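PDB 2QDE: mandelate racemase/muconate lactonizing enzyme family protein from Azoarcus sp., which belongs to the enolase superfamily, pairing an enolase-like N-terminal domain with a TIM-barrel-like domain that here holds a barium ion. Local coordinates for residues 203-206 / 207-211. Numbering follows the deposited sequence.
Sequences DQAL and TTIRA
Helix 202-212, the helix of the beta-alpha-beta unit formed with strands 192-195 and 220-221 of the TIM-barrel-like domain, brings Leu206 and Arg210 together one turn apart. Backbone bonds of the i to i+4 kind set that spacing: Arg210 N donates to Leu206 O (3.1 Å), and Ile209 N to Ala205 O (2.9 Å). The two side chains run side by side in the same direction. Leu206 CG stands anti to the backbone N (chi1 -162°), and from there the CD1 branch reaches over one face of the Arg210 guanidinium. Leu206 CD1 is 3.6 Å from Arg210 NE and lies above the guanidinium plane, displaced toward the rim. The arginine chain is extended from CG to NE, which carries its charged end past the leucine. There NH2 is hydrogen-bonded to Lys238 O, whereas NH1 is bonded to Ala240 O of the second subunit, whose Pro242 also packs on both Leu206 and Arg210.

A neighbouring flank of the helix is apolar. Ala205 CB meets Ile209 CD1 at 4.3 Å, and both residues rest on Leu235 of helix 229-236. Two successive threonines illustrate how hydroxyls can fold back on a helix. Thr208 OG1 lies 3.0 Å from Gln204 O, the same carbonyl that accepts the backbone N-H of Thr208. One residue earlier, Thr207 OG1 approaches Asp203 O at 3.2 Å.

Taken together, an aliphatic branch covers part of one guanidinium face while the N-H groups engage carbonyls of two subunits; this combination should restrict rotation of the arginine end and makes this turn of helix part of the subunit interface.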
loop_
_atom_site.group_PDB
_atom_site.type_symbol
_atom_site.label_atom_id
_atom_site.label_comp_id
_atom_site.label_asym_id
_atom_site.label_seq_id
_atom_site.Cartn_x
_atom_site.Cartn_y
_atom_site.Cartn_z
ATOM N N ASP A 203 12.810 -14.040 -16.424
ATOM C CA ASP A 203 12.340 -15.256 -17.095
ATOM C C ASP A 203 13.302 -16.423 -16.920
ATOM O O ASP A 203 12.871 -17.557 -16.689
ATOM C CB ASP A 203 12.103 -14.986 -18.588
ATOM C CG ASP A 203 13.341 -14.466 -19.289
ATOM O OD1 ASP A 203 13.960 -13.516 -18.762
ATOM O OD2 ASP A 203 13.687 -14.996 -20.374
ATOM N N GLN A 204 14.599 -16.153 -17.038
ATOM C CA GLN A 204 15.610 -17.192 -16.856
ATOM C C GLN A 204 15.461 -17.810 -15.468
ATOM O O GLN A 204 15.473 -19.028 -15.314
ATOM C CB GLN A 204 17.022 -16.607 -16.956
ATOM C CG GLN A 204 17.623 -16.512 -18.349
ATOM C CD GLN A 204 19.066 -16.012 -18.299
ATOM O OE1 GLN A 204 19.346 -14.958 -17.726
ATOM N NE2 GLN A 204 19.988 -16.774 -18.890
ATOM N N ALA A 205 15.334 -16.953 -14.458
ATOM C CA ALA A 205 15.203 -17.408 -13.076
ATOM C C ALA A 205 14.001 -18.326 -12.887
ATOM O O ALA A 205 14.123 -19.417 -12.341
ATOM C CB ALA A 205 15.105 -16.208 -12.134
ATOM N N LEU A 206 12.842 -17.881 -13.353
ATOM C CA LEU A 206 11.625 -18.662 -13.222
ATOM C C LEU A 206 11.779 -20.063 -13.835
ATOM O O LEU A 206 11.528 -21.076 -13.178
ATOM C CB LEU A 206 10.469 -17.901 -13.885
ATOM C CG LEU A 206 9.045 -18.312 -13.522
ATOM C CD1 LEU A 206 8.940 -18.527 -12.019
ATOM C CD2 LEU A 206 8.075 -17.230 -13.981
ATOM N N THR A 207 12.220 -20.116 -15.088
ATOM C CA THR A 207 12.391 -21.386 -15.785
ATOM C C THR A 207 13.395 -22.343 -15.145
ATOM O O THR A 207 13.107 -23.521 -14.947
ATOM C CB THR A 207 12.828 -21.163 -17.242
ATOM O OG1 THR A 207 11.863 -20.339 -17.908
ATOM C CG2 THR A 207 12.935 -22.498 -17.975
ATOM N N THR A 208 14.576 -21.832 -14.828
ATOM C CA THR A 208 15.610 -22.666 -14.246
ATOM C C THR A 208 15.251 -23.148 -12.856
ATOM O O THR A 208 15.405 -24.327 -12.553
ATOM C CB THR A 208 16.949 -21.925 -14.199
ATOM O OG1 THR A 208 17.271 -21.466 -15.515
ATOM C CG2 THR A 208 18.060 -22.851 -13.714
ATOM N N ILE A 209 14.765 -22.245 -12.010
ATOM C CA ILE A 209 14.401 -22.634 -10.656
ATOM C C ILE A 209 13.327 -23.712 -10.689
ATOM O O ILE A 209 13.395 -24.686 -9.943
ATOM C CB ILE A 209 13.917 -21.423 -9.835
ATOM C CG1 ILE A 209 15.066 -20.418 -9.697
ATOM C CG2 ILE A 209 13.449 -21.875 -8.459
ATOM C CD1 ILE A 209 14.699 -19.143 -8.995
ATOM N N ARG A 210 12.338 -23.546 -11.558
ATOM C CA ARG A 210 11.279 -24.544 -11.663
ATOM C C ARG A 210 11.855 -25.857 -12.179
ATOM O O ARG A 210 11.443 -26.938 -11.752
ATOM C CB ARG A 210 10.155 -24.040 -12.577
ATOM C CG ARG A 210 9.319 -22.942 -11.911
ATOM C CD ARG A 210 8.146 -22.490 -12.764
ATOM N NE ARG A 210 7.221 -21.681 -11.972
ATOM C CZ ARG A 210 6.113 -21.126 -12.448
ATOM N NH1 ARG A 210 5.780 -21.288 -13.719
ATOM N NH2 ARG A 210 5.337 -20.406 -11.651
ATOM N N ALA A 211 12.832 -25.759 -13.075
ATOM C CA ALA A 211 13.468 -26.944 -13.630
ATOM C C ALA A 211 14.287 -27.666 -12.562
ATOM O O ALA A 211 14.572 -28.854 -12.687
ATOM C CB ALA A 211 14.364 -26.554 -14.800
#